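Probable mRNA-capping enzyme (PDB 3BGY) is a trifunctional viral mRNA-capping enzyme, here its metal-dependent tunnel-type RNA triphosphatase domain, which removes the terminal phosphate from the 5'-triphosphate end of mRNA. Local coordinates at residues 173-178 and 191-196. Residues are numbered along the deposited sequence; the frame is centred on the assembly and turned at random.
Sequences RYKTRY and TDVKSS
Y174 and T176 pair with K194 and D192 in the antiparallel β hairpin formed by strands 169-183 and 186-196, part of the closed barrel of the tunnel triphosphatase domain. Both are hydrogen-bonded pairs. Y174 N reaches K194 O at 2.8 Å, and K194 N returns the bond to Y174 O. T176 N gives to D192 O, and D192 N to T176 O at 2.9 Å; this last bond is nearly straight (171°). The non-hydrogen-bonded pairs, K175 with V193 among them, set their side chains together on one face. The methyl CG2 of T191 packs on K175 CB at 3.7 Å. T191 CG2 is anti to T191 N, while OG1 sits beside that N. K175 CG lies 4.1 Å from V193 CG2, the two side chains side by side. R173 runs past V193, its CD 4.0 Å from V193 CG1. On the other face, a water lies within hydrogen-bonding distance of both Y174 O and D192 OD1. D192 OD1 also bonds S207, T176 OG1 bonds N70, and K194 NZ bonds V205 and S207. The backbone bonds thus fix the register. Stems and methyls pack along one face, while on the other T176, D192 and K194 are held by partners beyond the hairpin.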
ATOM      1  N   ARG A 173      -9.378  -2.717   5.944  1.00 11.62           N
ATOM      2  CA  ARG A 173      -8.486  -1.658   6.394  1.00 13.50           C
ATOM      3  C   ARG A 173      -9.075  -0.337   5.950  1.00 13.48           C
ATOM      4  O   ARG A 173      -9.250  -0.125   4.762  1.00 16.90           O
ATOM      5  CB  ARG A 173      -7.070  -1.812   5.829  1.00 16.62           C
ATOM      6  CG  ARG A 173      -6.306  -2.968   6.454  1.00 13.35           C
ATOM      7  CD  ARG A 173      -4.886  -3.063   5.964  1.00 26.03           C
ATOM      8  NE  ARG A 173      -4.197  -4.139   6.675  1.00 29.56           N
ATOM      9  CZ  ARG A 173      -3.265  -4.928   6.148  1.00 46.17           C
ATOM     10  NH1 ARG A 173      -2.886  -4.779   4.883  1.00 55.79           N
ATOM     11  NH2 ARG A 173      -2.756  -5.920   6.873  1.00 47.45           N
ATOM     12  N   TYR A 174      -9.416   0.513   6.913  1.00 11.35           N
ATOM     13  CA  TYR A 174      -9.940   1.841   6.618  1.00 11.26           C
ATOM     14  C   TYR A 174      -8.717   2.739   6.741  1.00 13.48           C
ATOM     15  O   TYR A 174      -8.067   2.824   7.812  1.00 13.13           O
ATOM     16  CB  TYR A 174     -11.021   2.280   7.605  1.00 12.66           C
ATOM     17  CG  TYR A 174     -11.642   3.607   7.205  1.00 13.17           C
ATOM     18  CD1 TYR A 174     -12.386   3.719   6.027  1.00 17.32           C
ATOM     19  CD2 TYR A 174     -11.419   4.777   7.967  1.00 17.17           C
ATOM     20  CE1 TYR A 174     -12.899   4.971   5.596  1.00 17.65           C
ATOM     21  CE2 TYR A 174     -11.935   6.041   7.548  1.00 22.17           C
ATOM     22  CZ  TYR A 174     -12.669   6.123   6.366  1.00 27.97           C
ATOM     23  OH  TYR A 174     -13.170   7.354   5.981  1.00 29.20           O
ATOM     24  N   LYS A 175      -8.446   3.465   5.668  1.00 12.11           N
ATOM     25  CA  LYS A 175      -7.240   4.288   5.609  1.00 13.22           C
ATOM     26  C   LYS A 175      -7.418   5.750   5.297  1.00 14.13           C
ATOM     27  O   LYS A 175      -8.301   6.093   4.505  1.00 15.27           O
ATOM     28  CB  LYS A 175      -6.368   3.713   4.494  1.00 14.80           C
ATOM     29  CG  LYS A 175      -5.800   2.307   4.785  1.00 16.08           C
ATOM     30  CD  LYS A 175      -4.912   1.834   3.646  1.00 18.85           C
ATOM     31  CE  LYS A 175      -4.318   0.476   3.939  1.00 21.28           C
ATOM     32  NZ  LYS A 175      -3.369   0.054   2.870  1.00 25.38           N
ATOM     33  N   THR A 176      -6.591   6.595   5.933  1.00 10.76           N
ATOM     34  CA  THR A 176      -6.533   8.028   5.621  1.00 13.46           C
ATOM     35  C   THR A 176      -5.079   8.142   5.176  1.00 13.82           C
ATOM     36  O   THR A 176      -4.149   8.057   5.998  1.00 12.33           O
ATOM     37  CB  THR A 176      -6.858   8.954   6.817  1.00 22.54           C
ATOM     38  OG1 THR A 176      -8.217   8.724   7.207  1.00 22.79           O
ATOM     39  CG2 THR A 176      -6.712  10.445   6.399  1.00 23.11           C
ATOM     40  N   ARG A 177      -4.915   8.421   3.898  0.50  9.91           N
ATOM     41  CA  ARG A 177      -3.590   8.498   3.316  0.50 13.00           C
ATOM     42  C   ARG A 177      -3.276   9.890   2.819  0.50 14.26           C
ATOM     43  O   ARG A 177      -4.167  10.653   2.445  0.50  9.69           O
ATOM     44  CB  ARG A 177      -3.513   7.486   2.162  0.50 10.59           C
ATOM     45  CG  ARG A 177      -2.149   7.327   1.452  0.50 14.03           C
ATOM     46  CD  ARG A 177      -2.236   6.312   0.319  0.50 13.29           C
ATOM     47  NE  ARG A 177      -3.208   6.695  -0.709  0.50 11.28           N
ATOM     48  CZ  ARG A 177      -3.557   5.938  -1.753  0.50 19.23           C
ATOM     49  NH1 ARG A 177      -3.026   4.737  -1.933  0.50 21.67           N
ATOM     50  NH2 ARG A 177      -4.432   6.392  -2.638  0.50 20.13           N
ATOM     51  N   TYR A 178      -2.013  10.257   2.978  1.00 12.47           N
ATOM     52  CA  TYR A 178      -1.497  11.509   2.447  1.00 12.78           C
ATOM     53  C   TYR A 178      -0.347  11.046   1.555  1.00 15.13           C
ATOM     54  O   TYR A 178       0.518  10.286   2.008  1.00 12.74           O
ATOM     55  CB  TYR A 178      -0.966  12.429   3.542  1.00 16.45           C
ATOM     56  CG  TYR A 178      -1.996  12.859   4.541  1.00 19.70           C
ATOM     57  CD1 TYR A 178      -2.305  12.034   5.637  1.00 24.43           C
ATOM     58  CD2 TYR A 178      -2.697  14.066   4.385  1.00 34.47           C
ATOM     59  CE1 TYR A 178      -3.313  12.396   6.575  1.00 35.29           C
ATOM     60  CE2 TYR A 178      -3.715  14.444   5.310  1.00 34.90           C
ATOM     61  CZ  TYR A 178      -4.014  13.602   6.399  1.00 41.12           C
ATOM     62  OH  TYR A 178      -5.017  13.938   7.287  1.00 45.17           O
ATOM     63  N   THR A 191       0.183   6.931   6.123  1.00 11.94           N
ATOM     64  CA  THR A 191      -1.200   6.490   6.299  1.00 12.51           C
ATOM     65  C   THR A 191      -1.608   6.167   7.723  1.00 15.05           C
ATOM     66  O   THR A 191      -0.838   5.580   8.476  1.00 12.91           O
ATOM     67  CB  THR A 191      -1.419   5.203   5.448  1.00 16.64           C
ATOM     68  OG1 THR A 191      -0.943   5.394   4.111  1.00 16.99           O
ATOM     69  CG2 THR A 191      -2.896   4.849   5.336  1.00 15.45           C
ATOM     70  N   ASP A 192      -2.819   6.606   8.083  1.00 11.88           N
ATOM     71  CA  ASP A 192      -3.435   6.308   9.383  1.00 13.29           C
ATOM     72  C   ASP A 192      -4.310   5.098   8.988  1.00 12.95           C
ATOM     73  O   ASP A 192      -5.234   5.230   8.167  1.00 13.90           O
ATOM     74  CB  ASP A 192      -4.279   7.519   9.813  1.00 13.79           C
ATOM     75  CG  ASP A 192      -5.216   7.226  10.989  1.00 20.32           C
ATOM     76  OD1 ASP A 192      -5.673   6.079  11.167  1.00 18.62           O
ATOM     77  OD2 ASP A 192      -5.541   8.179  11.721  1.00 20.91           O
ATOM     78  N   VAL A 193      -4.011   3.917   9.533  1.00 10.94           N
ATOM     79  CA  VAL A 193      -4.737   2.704   9.127  1.00 11.54           C
ATOM     80  C   VAL A 193      -5.493   2.053  10.281  1.00 13.62           C
ATOM     81  O   VAL A 193      -4.920   1.812  11.350  1.00 12.81           O
ATOM     82  CB  VAL A 193      -3.735   1.603   8.581  1.00 14.61           C
ATOM     83  CG1 VAL A 193      -4.473   0.343   8.080  1.00 15.08           C
ATOM     84  CG2 VAL A 193      -2.811   2.128   7.522  1.00 20.16           C
ATOM     85  N   LYS A 194      -6.767   1.717  10.043  1.00 12.99           N
ATOM     86  CA  LYS A 194      -7.588   0.997  11.038  1.00 14.28           C
ATOM     87  C   LYS A 194      -7.796  -0.382  10.424  1.00 14.86           C
ATOM     88  O   LYS A 194      -8.388  -0.502   9.357  1.00 15.54           O
ATOM     89  CB  LYS A 194      -8.907   1.735  11.317  1.00 16.56           C
ATOM     90  CG  LYS A 194      -8.673   2.971  12.228  1.00 18.76           C
ATOM     91  CD  LYS A 194      -9.934   3.798  12.395  1.00 21.54           C
ATOM     92  CE  LYS A 194      -9.668   5.105  13.145  1.00 22.72           C
ATOM     93  NZ  LYS A 194      -8.891   4.894  14.422  1.00 23.15           N
ATOM     94  N   SER A 195      -7.296  -1.416  11.094  0.50 14.39           N
ATOM     95  CA  SER A 195      -7.396  -2.784  10.592  0.50 16.85           C
ATOM     96  C   SER A 195      -8.272  -3.682  11.454  0.50 17.38           C
ATOM     97  O   SER A 195      -8.341  -3.510  12.674  0.50 14.35           O
ATOM     98  CB  SER A 195      -6.000  -3.411  10.484  0.50 21.86           C
ATOM     99  OG  SER A 195      -5.148  -2.626   9.669  0.50 21.91           O
ATOM    100  N   SER A 196      -8.991  -4.583  10.789  1.00 13.95           N
ATOM    101  CA  SER A 196      -9.858  -5.558  11.458  1.00 14.68           C
ATOM    102  C   SER A 196     -10.274  -6.741  10.583  1.00 14.13           C
ATOM    103  O   SER A 196     -10.421  -6.600   9.359  1.00 12.48           O
ATOM    104  CB  SER A 196     -11.142  -4.870  11.956  1.00 18.52           C
ATOM    105  OG  SER A 196     -11.971  -5.789  12.663  1.00 23.55           O
TER
HETATM  106  O   HOH W   1      -7.979   5.258   9.447  1.00 17.46           O